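Local coordinates for protein endo-beta-mannanase (Opitutaceae bacterium TAV5, PDB 7BOB) that probably cleaves mannose units from the ends of beta-1,4-linked manno-oligosaccharides, as a homotrimeric exo-beta-1,4-mannosidase of glycoside hydrolase family 5, at residues H386-R391 and Q434-P439; V450-D455 and Q482-L487; G518-I523 and E536-V541. All blocks are in the same frame, centred on the assembly; numbering follows the deposited sequence.

Contact 1: H386-R391 and Q434-P439; sequences HLYWPR and QPLPSP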
loop_
_atom_site.group_PDB
_atom_site.type_symbol
_atom_site.label_atom_id
_atom_site.label_comp_id
_atom_site.label_asym_id
_atom_site.label_seq_id
_atom_site.Cartn_x
_atom_site.Cartn_y
_atom_site.Cartn_z
ATOM N N HIS A 386 -26.912 -21.256 -9.586
ATOM C CA HIS A 386 -26.767 -19.800 -9.562
ATOM C C HIS A 386 -25.732 -19.373 -8.520
ATOM O O HIS A 386 -25.794 -19.799 -7.364
ATOM C CB HIS A 386 -28.111 -19.120 -9.261
ATOM C CG HIS A 386 -29.084 -19.159 -10.402
ATOM N ND1 HIS A 386 -29.735 -20.312 -10.788
ATOM C CD2 HIS A 386 -29.518 -18.183 -11.240
ATOM C CE1 HIS A 386 -30.524 -20.044 -11.814
ATOM N NE2 HIS A 386 -30.413 -18.760 -12.103
ATOM N N LEU A 387 -24.788 -18.527 -8.929
ATOM C CA LEU A 387 -23.833 -17.939 -7.999
ATOM C C LEU A 387 -24.462 -16.732 -7.308
ATOM O O LEU A 387 -25.171 -15.941 -7.938
ATOM C CB LEU A 387 -22.569 -17.524 -8.744
ATOM C CG LEU A 387 -21.825 -18.630 -9.487
ATOM C CD1 LEU A 387 -20.778 -18.015 -10.419
ATOM C CD2 LEU A 387 -21.178 -19.575 -8.487
ATOM N N TYR A 388 -24.206 -16.595 -6.007
ATOM C CA TYR A 388 -24.849 -15.566 -5.191
ATOM C C TYR A 388 -24.084 -14.245 -5.314
ATOM O O TYR A 388 -22.902 -14.175 -4.960
ATOM C CB TYR A 388 -24.921 -16.024 -3.734
ATOM C CG TYR A 388 -25.673 -15.089 -2.814
ATOM C CD1 TYR A 388 -24.986 -14.217 -1.970
ATOM C CD2 TYR A 388 -27.059 -15.072 -2.781
ATOM C CE1 TYR A 388 -25.658 -13.355 -1.123
ATOM C CE2 TYR A 388 -27.743 -14.222 -1.925
ATOM C CZ TYR A 388 -27.032 -13.365 -1.104
ATOM O OH TYR A 388 -27.683 -12.508 -0.253
ATOM N N TRP A 389 -24.758 -13.207 -5.847
ATOM C CA TRP A 389 -24.243 -11.837 -5.871
ATOM C C TRP A 389 -24.695 -11.134 -4.596
ATOM O O TRP A 389 -25.904 -11.011 -4.370
ATOM C CB TRP A 389 -24.752 -11.103 -7.113
ATOM C CG TRP A 389 -24.279 -9.666 -7.316
ATOM C CD1 TRP A 389 -24.723 -8.556 -6.651
ATOM C CD2 TRP A 389 -23.297 -9.196 -8.257
ATOM N NE1 TRP A 389 -24.095 -7.444 -7.119
ATOM C CE2 TRP A 389 -23.221 -7.797 -8.110
ATOM C CE3 TRP A 389 -22.493 -9.818 -9.218
ATOM C CZ2 TRP A 389 -22.344 -7.000 -8.862
ATOM C CZ3 TRP A 389 -21.626 -9.018 -9.980
ATOM C CH2 TRP A 389 -21.558 -7.628 -9.786
ATOM N N PRO A 390 -23.785 -10.722 -3.712
ATOM C CA PRO A 390 -24.213 -10.257 -2.379
ATOM C C PRO A 390 -24.979 -8.937 -2.441
ATOM O O PRO A 390 -24.794 -8.128 -3.355
ATOM C CB PRO A 390 -22.888 -10.096 -1.614
ATOM C CG PRO A 390 -21.839 -9.917 -2.680
ATOM C CD PRO A 390 -22.321 -10.739 -3.866
ATOM N N ARG A 391 -25.829 -8.711 -1.426
ATOM C CA ARG A 391 -26.649 -7.496 -1.400
ATOM C C ARG A 391 -25.797 -6.224 -1.410
ATOM O O ARG A 391 -26.164 -5.235 -2.042
ATOM C CB ARG A 391 -27.584 -7.498 -0.188
ATOM C CG ARG A 391 -28.242 -6.137 0.091
ATOM C CD ARG A 391 -29.232 -6.185 1.251
ATOM N NE ARG A 391 -30.390 -7.003 0.922
ATOM C CZ ARG A 391 -31.469 -6.541 0.292
ATOM N NH1 ARG A 391 -31.547 -5.259 -0.054
ATOM N NH2 ARG A 391 -32.477 -7.361 0.013
ATOM N N GLN A 434 -32.201 -8.402 -4.069
ATOM C CA GLN A 434 -33.584 -8.516 -4.496
ATOM C C GLN A 434 -34.178 -9.781 -3.901
ATOM O O GLN A 434 -33.439 -10.727 -3.613
ATOM C CB GLN A 434 -33.700 -8.560 -6.028
ATOM C CG GLN A 434 -33.429 -7.213 -6.677
ATOM C CD GLN A 434 -33.403 -7.277 -8.181
ATOM O OE1 GLN A 434 -33.308 -8.355 -8.767
ATOM N NE2 GLN A 434 -33.479 -6.114 -8.822
ATOM N N PRO A 435 -35.503 -9.831 -3.702
ATOM C CA PRO A 435 -36.106 -11.035 -3.112
ATOM C C PRO A 435 -35.665 -12.281 -3.870
ATOM O O PRO A 435 -35.394 -12.239 -5.070
ATOM C CB PRO A 435 -37.614 -10.779 -3.241
ATOM C CG PRO A 435 -37.739 -9.264 -3.295
ATOM C CD PRO A 435 -36.507 -8.790 -4.020
ATOM N N LEU A 436 -35.520 -13.368 -3.157
ATOM C CA LEU A 436 -34.948 -14.475 -3.910
ATOM C C LEU A 436 -36.024 -15.158 -4.758
ATOM O O LEU A 436 -37.152 -15.361 -4.297
ATOM C CB LEU A 436 -34.294 -15.489 -2.971
ATOM C CG LEU A 436 -32.945 -15.084 -2.359
ATOM C CD1 LEU A 436 -32.421 -16.185 -1.430
ATOM C CD2 LEU A 436 -31.916 -14.755 -3.426
ATOM N N PRO A 437 -35.702 -15.505 -6.001
ATOM C CA PRO A 437 -36.651 -16.264 -6.824
ATOM C C PRO A 437 -37.069 -17.546 -6.126
ATOM O O PRO A 437 -36.266 -18.198 -5.460
ATOM C CB PRO A 437 -35.854 -16.564 -8.100
ATOM C CG PRO A 437 -34.805 -15.501 -8.149
ATOM C CD PRO A 437 -34.449 -15.207 -6.715
ATOM N N SER A 438 -38.339 -17.902 -6.278
ATOM C CA SER A 438 -38.826 -19.119 -5.658
ATOM C C SER A 438 -38.028 -20.309 -6.198
ATOM O O SER A 438 -37.490 -20.254 -7.312
ATOM C CB SER A 438 -40.319 -19.300 -5.925
ATOM O OG SER A 438 -40.782 -20.508 -5.360
ATOM N N PRO A 439 -37.885 -21.376 -5.408
ATOM C CA PRO A 439 -36.990 -22.479 -5.808
ATOM C C PRO A 439 -37.394 -23.202 -7.088
ATOM O O PRO A 439 -36.605 -24.023 -7.572
ATOM C CB PRO A 439 -37.033 -23.430 -4.599
ATOM C CG PRO A 439 -37.431 -22.577 -3.450
ATOM C CD PRO A 439 -38.337 -21.499 -4.012
#
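Leu436 meets the ring of Tyr388 at its edge: CD2 of the leucine lies close to the ring plane, 4.5 Å from CE2 of the tyrosine, so no face is stacked. A chi1 of -175° sets the tyrosine CG anti to the backbone N and lets the ring reach for the 434-439 loop while the two CA atoms stay 10.2 Å apart. A tyrosine suits this place because its ring edge is apolar but its tip is polar: the OH is hydrogen-bonded to Glu456, whose OE1 also takes the backbone N of Arg391. Strand 385-389 is the first of a parallel beta-alpha-beta unit completed by helix 406-422 and strand 427-431; the proline-rich loop follows the C-terminal end of strand 427-431, the same end of the sheet at which Arg391 leaves strand 385-389. Leu436 drops its isobutyl group between Val430 and helix 454-465, where Leu460 and Trp463 receive it, and its backbone N is bound by Glu459. Nearer the surface, the long Arg391 side chain bends back toward Gln434; NH2 stands 4.2 Å from the Gln434 backbone N, obliquely to the guanidinium and without a hydrogen bond. Its NE makes a long, weak ion pair with Asp455.

Contact 2: V450-D455 and Q482-L487; sequences VFTGLD and QAMSRL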
loop_
_atom_site.group_PDB
_atom_site.type_symbol
_atom_site.label_atom_id
_atom_site.label_comp_id
_atom_site.label_asym_id
_atom_site.label_seq_id
_atom_site.Cartn_x
_atom_site.Cartn_y
_atom_site.Cartn_z
ATOM N N VAL A 450 -18.609 -15.140 0.295
ATOM C CA VAL A 450 -18.850 -13.708 0.375
ATOM C C VAL A 450 -19.615 -13.446 1.658
ATOM O O VAL A 450 -20.212 -14.349 2.260
ATOM C CB VAL A 450 -19.607 -13.155 -0.844
ATOM C CG1 VAL A 450 -18.724 -13.250 -2.084
ATOM C CG2 VAL A 450 -20.921 -13.901 -1.058
ATOM N N PHE A 451 -19.575 -12.192 2.094
ATOM C CA PHE A 451 -20.131 -11.809 3.379
ATOM C C PHE A 451 -21.594 -11.409 3.233
ATOM O O PHE A 451 -21.959 -10.668 2.309
ATOM C CB PHE A 451 -19.301 -10.682 3.976
ATOM C CG PHE A 451 -17.815 -10.950 3.946
ATOM C CD1 PHE A 451 -17.241 -11.895 4.794
ATOM C CD2 PHE A 451 -16.986 -10.255 3.080
ATOM C CE1 PHE A 451 -15.868 -12.130 4.778
ATOM C CE2 PHE A 451 -15.611 -10.490 3.060
ATOM C CZ PHE A 451 -15.053 -11.430 3.909
ATOM N N THR A 452 -22.422 -11.908 4.151
ATOM C CA THR A 452 -23.877 -11.841 4.078
ATOM C C THR A 452 -24.423 -11.293 5.380
ATOM O O THR A 452 -24.079 -11.793 6.456
ATOM C CB THR A 452 -24.478 -13.230 3.842
ATOM O OG1 THR A 452 -24.062 -14.082 4.910
ATOM C CG2 THR A 452 -24.039 -13.829 2.502
ATOM N N GLY A 453 -25.282 -10.283 5.295
ATOM C CA GLY A 453 -25.849 -9.692 6.486
ATOM C C GLY A 453 -27.057 -10.463 6.990
ATOM O O GLY A 453 -27.469 -11.487 6.444
ATOM N N LEU A 454 -27.627 -9.943 8.078
ATOM C CA LEU A 454 -28.754 -10.605 8.724
ATOM C C LEU A 454 -29.946 -10.755 7.780
ATOM O O LEU A 454 -30.582 -11.815 7.739
ATOM C CB LEU A 454 -29.153 -9.821 9.972
ATOM C CG LEU A 454 -30.433 -10.339 10.609
ATOM C CD1 LEU A 454 -30.194 -11.759 11.072
ATOM C CD2 LEU A 454 -30.850 -9.442 11.759
ATOM N N ASP A 455 -30.279 -9.700 7.025
ATOM C CA ASP A 455 -31.430 -9.783 6.128
ATOM C C ASP A 455 -31.198 -10.830 5.055
ATOM O O ASP A 455 -32.092 -11.638 4.750
ATOM C CB ASP A 455 -31.726 -8.415 5.498
ATOM C CG ASP A 455 -30.460 -7.687 5.013
ATOM O OD1 ASP A 455 -29.359 -8.274 5.106
ATOM O OD2 ASP A 455 -30.561 -6.521 4.540
ATOM N N GLN A 482 -27.458 -16.209 15.996
ATOM C CA GLN A 482 -28.562 -17.170 16.030
ATOM C C GLN A 482 -29.045 -17.495 14.627
ATOM O O GLN A 482 -29.168 -18.668 14.271
ATOM C CB GLN A 482 -29.720 -16.652 16.884
ATOM C CG GLN A 482 -29.391 -16.485 18.374
ATOM C CD GLN A 482 -28.938 -15.065 18.709
ATOM O OE1 GLN A 482 -28.475 -14.313 17.830
ATOM N NE2 GLN A 482 -29.078 -14.688 19.980
ATOM N N ALA A 483 -29.285 -16.461 13.798
ATOM C CA ALA A 483 -29.873 -16.690 12.477
ATOM C C ALA A 483 -29.008 -17.624 11.640
ATOM O O ALA A 483 -29.499 -18.629 11.112
ATOM C CB ALA A 483 -30.099 -15.364 11.741
ATOM N N MET A 484 -27.708 -17.329 11.534
ATOM C CA MET A 484 -26.845 -18.203 10.747
ATOM C C MET A 484 -26.763 -19.606 11.355
ATOM O O MET A 484 -26.759 -20.603 10.620
ATOM C CB MET A 484 -25.452 -17.598 10.613
ATOM C CG MET A 484 -24.559 -18.370 9.652
ATOM S SD MET A 484 -22.900 -17.659 9.476
ATOM C CE MET A 484 -23.272 -16.141 8.578
ATOM N N SER A 485 -26.696 -19.703 12.698
ATOM C CA SER A 485 -26.610 -21.015 13.347
ATOM C C SER A 485 -27.829 -21.886 13.052
ATOM O O SER A 485 -27.689 -23.089 12.820
ATOM C CB SER A 485 -26.431 -20.864 14.861
ATOM O OG SER A 485 -25.207 -20.224 15.174
ATOM N N ARG A 486 -29.031 -21.303 13.062
ATOM C CA ARG A 486 -30.222 -22.081 12.713
ATOM C C ARG A 486 -30.242 -22.467 11.243
ATOM O O ARG A 486 -30.845 -23.486 10.888
ATOM C CB ARG A 486 -31.499 -21.309 13.065
ATOM C CG ARG A 486 -31.548 -20.915 14.533
ATOM C CD ARG A 486 -32.920 -20.416 14.971
ATOM N NE ARG A 486 -33.269 -19.133 14.354
ATOM C CZ ARG A 486 -33.277 -17.959 14.991
ATOM N NH1 ARG A 486 -32.943 -17.888 16.285
ATOM N NH2 ARG A 486 -33.612 -16.852 14.330
ATOM N N LEU A 487 -29.606 -21.676 10.371
ATOM C CA LEU A 487 -29.588 -22.024 8.953
ATOM C C LEU A 487 -28.490 -23.029 8.633
ATOM O O LEU A 487 -28.730 -24.018 7.933
ATOM C CB LEU A 487 -29.413 -20.775 8.098
ATOM C CG LEU A 487 -29.487 -21.000 6.585
ATOM C CD1 LEU A 487 -30.684 -21.873 6.218
ATOM C CD2 LEU A 487 -29.557 -19.664 5.874
#
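Leu454 reaches across to Ala483 with one methyl group. Its CB is still 5.9 Å from the CB of Ala483; with chi1 at 173° CG points away from the backbone N and lies beside the carbonyl carbon, 5.2 Å from the same Ala483 CB. At the fork the two branches part: CD1 comes down on Ala483 CB at 3.7 Å, a good van der Waals contact, whereas CD2 turns away, 6.0 Å from that Ala483 CB. A methyl-sized residue suits position 483, since the leucine can approach the helix closely there. One residue on, Met484 extends a nearly straight chain until its last torsion turns CE toward Thr452, 4.3 Å from OG1, a packing contact. Gly453 occupies the N-cap of helix 454-465, and its N is hydrogen-bonded to the carboxylate of Glu456 at N3, half of a capping box whose other half the glycine, lacking a side chain, cannot make. Leu454 also packs on Asn333 of a second subunit, so this apolar seam borders the trimer interface. Helix 482-488 lies against the beginning of helix 454-465, where Ile457 touches Thr452, Ala483 and Met484, while Trp472 of strand 469-473 touches Thr452, Met484 and Leu487.

Contact 3: G518-I523 and E536-V541; sequences GMRVRI and EGSPLV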
loop_
_atom_site.group_PDB
_atom_site.type_symbol
_atom_site.label_atom_id
_atom_site.label_comp_id
_atom_site.label_asym_id
_atom_site.label_seq_id
_atom_site.Cartn_x
_atom_site.Cartn_y
_atom_site.Cartn_z
ATOM N N GLY A 518 -9.385 -15.120 7.381
ATOM C CA GLY A 518 -8.208 -15.636 8.043
ATOM C C GLY A 518 -8.475 -16.371 9.334
ATOM O O GLY A 518 -7.520 -16.694 10.051
ATOM N N MET A 519 -9.741 -16.645 9.660
ATOM C CA MET A 519 -10.087 -17.286 10.921
ATOM C C MET A 519 -10.805 -18.606 10.661
ATOM O O MET A 519 -11.550 -18.764 9.678
ATOM C CB MET A 519 -10.968 -16.385 11.780
ATOM C CG MET A 519 -10.227 -15.157 12.268
ATOM S SD MET A 519 -11.164 -14.208 13.469
ATOM C CE MET A 519 -12.435 -13.470 12.415
ATOM N N ARG A 520 -10.565 -19.549 11.561
ATOM C CA ARG A 520 -11.175 -20.857 11.530
ATOM C C ARG A 520 -11.921 -21.085 12.839
ATOM O O ARG A 520 -11.519 -20.583 13.893
ATOM C CB ARG A 520 -10.112 -21.918 11.302
ATOM C CG ARG A 520 -10.657 -23.236 10.885
ATOM C CD ARG A 520 -9.570 -24.083 10.313
ATOM N NE ARG A 520 -10.013 -25.463 10.218
ATOM C CZ ARG A 520 -9.193 -26.495 10.118
ATOM N NH1 ARG A 520 -7.875 -26.296 10.117
ATOM N NH2 ARG A 520 -9.693 -27.717 10.024
ATOM N N VAL A 521 -13.021 -21.835 12.768
ATOM C CA VAL A 521 -13.901 -21.998 13.917
ATOM C C VAL A 521 -14.075 -23.475 14.208
ATOM O O VAL A 521 -14.012 -24.321 13.311
ATOM C CB VAL A 521 -15.288 -21.349 13.724
ATOM C CG1 VAL A 521 -15.178 -19.833 13.805
ATOM C CG2 VAL A 521 -15.917 -21.823 12.419
ATOM N N ARG A 522 -14.297 -23.768 15.484
ATOM C CA ARG A 522 -14.732 -25.079 15.941
ATOM C C ARG A 522 -16.240 -25.024 16.179
ATOM O O ARG A 522 -16.726 -24.190 16.953
ATOM C CB ARG A 522 -13.991 -25.470 17.217
ATOM C CG ARG A 522 -14.156 -26.919 17.576
ATOM C CD ARG A 522 -14.340 -27.115 19.070
ATOM N NE ARG A 522 -13.076 -27.074 19.793
ATOM C CZ ARG A 522 -12.750 -27.925 20.768
ATOM N NH1 ARG A 522 -13.597 -28.881 21.130
ATOM N NH2 ARG A 522 -11.577 -27.823 21.382
ATOM N N ILE A 523 -16.981 -25.896 15.517
ATOM C CA ILE A 523 -18.429 -25.836 15.609
ATOM C C ILE A 523 -18.949 -26.974 16.478
ATOM O O ILE A 523 -18.281 -27.981 16.709
ATOM C CB ILE A 523 -19.092 -25.851 14.223
ATOM C CG1 ILE A 523 -18.640 -27.074 13.424
ATOM C CG2 ILE A 523 -18.757 -24.524 13.475
ATOM C CD1 ILE A 523 -19.554 -28.279 13.541
ATOM N N GLU A 536 -7.738 -34.823 10.790
ATOM C CA GLU A 536 -7.651 -34.890 12.242
ATOM C C GLU A 536 -9.027 -34.813 12.916
ATOM O O GLU A 536 -9.157 -34.206 13.987
ATOM C CB GLU A 536 -6.720 -33.797 12.769
ATOM C CG GLU A 536 -7.186 -32.368 12.546
ATOM C CD GLU A 536 -6.401 -31.364 13.379
ATOM O OE1 GLU A 536 -5.795 -30.428 12.800
ATOM O OE2 GLU A 536 -6.387 -31.516 14.622
ATOM N N GLY A 537 -10.065 -35.387 12.277
ATOM C CA GLY A 537 -11.310 -35.778 12.929
ATOM C C GLY A 537 -12.400 -34.723 13.059
ATOM O O GLY A 537 -13.553 -35.086 13.318
ATOM N N SER A 538 -12.069 -33.363 12.885
ATOM C CA SER A 538 -13.034 -32.311 13.202
ATOM C C SER A 538 -13.945 -31.975 12.007
ATOM O O SER A 538 -13.581 -32.202 10.844
ATOM C CB SER A 538 -12.300 -31.055 13.671
ATOM O OG SER A 538 -11.614 -30.428 12.602
ATOM N N PRO A 539 -15.143 -31.449 12.277
ATOM C CA PRO A 539 -16.103 -31.191 11.197
ATOM C C PRO A 539 -15.581 -30.153 10.213
ATOM O O PRO A 539 -15.056 -29.110 10.607
ATOM C CB PRO A 539 -17.344 -30.688 11.942
ATOM C CG PRO A 539 -17.139 -31.138 13.376
ATOM C CD PRO A 539 -15.687 -31.062 13.589
ATOM N N LEU A 540 -15.739 -30.454 8.915
ATOM C CA LEU A 540 -15.334 -29.579 7.821
ATOM C C LEU A 540 -16.458 -29.280 6.829
ATOM O O LEU A 540 -16.545 -28.147 6.347
ATOM C CB LEU A 540 -14.126 -30.183 7.091
ATOM C CG LEU A 540 -13.591 -29.299 5.965
ATOM C CD1 LEU A 540 -13.210 -27.917 6.506
ATOM C CD2 LEU A 540 -12.415 -29.956 5.248
ATOM N N VAL A 541 -17.313 -30.256 6.511
ATOM C CA VAL A 541 -18.504 -30.031 5.691
ATOM C C VAL A 541 -19.730 -30.492 6.471
ATOM O O VAL A 541 -19.802 -31.653 6.897
ATOM C CB VAL A 541 -18.438 -30.748 4.329
ATOM C CG1 VAL A 541 -19.683 -30.427 3.522
ATOM C CG2 VAL A 541 -17.188 -30.345 3.542
#
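The two segments belong to different sheets, and no backbone hydrogen bond joins them; their closest CA atoms, those of Ile523 and Pro539, are 7.3 Å apart. Strand 520-525 pairs with strand 490-496, whereas strand 539-546 runs between strands 529-533 and 549-554. Just after Pro539, Leu540 and Val541 both face Met532, which makes a classic beta bulge. Before it, Gly537 has a positive phi of 87°, a conformation that favours glycine and lets the chain turn between strands 529-533 and 539-546.

With the backbones apart, side chains do the joining. Those of Ile523 and Pro539 pass one another running in opposite directions. The isoleucine CD1 comes to the CB-CG edge of the pyrrolidine ring, 3.6 Å from Pro539 CB and 3.7 Å from Pro539 CG. With chi1 at 56°, CG1 sits between the backbone N and the carbonyl carbon, and CD1 extends from there to the proline. The rigid, apolar proline ring gives the isoleucine a compact surface, and Ile530 lies against its ring as well. Toward the turn the contact becomes polar. Arg520 stretches its nearly straight chain until NH2 is 4.2 Å from Ser538 OG, too far for a bond; what ties them is Asp534, whose OD2 forms a salt bridge with Arg520 NH2 and whose OD1 accepts the Ser538 N. Arg496 brings a second positive charge close to Arg520, and the carboxylate of Asp534, with Glu536 further off, would be expected to offset it.

This is packing of a beta-hairpin, strands 529-533 and 539-546 at the edge of a mixed sheet, against a separate two-stranded antiparallel sheet, with an aspartate at the turn linking both.

In the fold
All three contacts lie outside the eight-stranded parallel barrel of the catalytic domain; the barrel, which in family 5 carries the active site, precedes them in the chain. They follow one another in sequence and move outward, their centres 18, 28 and 35 Å from the centre of the chain. Contacts 1 and 2 are 14 Å apart between centres and touch, with Arg391 CD 3.6 Å from Asp455 OD2. Contact 3 stands 18 Å from contact 2 between centres, with nearest atoms about 8 Å apart; through 536-541 it reaches the mixed sheet that holds 386-389 of contact 1, the two centres 27 Å apart. Contacts 2 and 3 both border the second subunit.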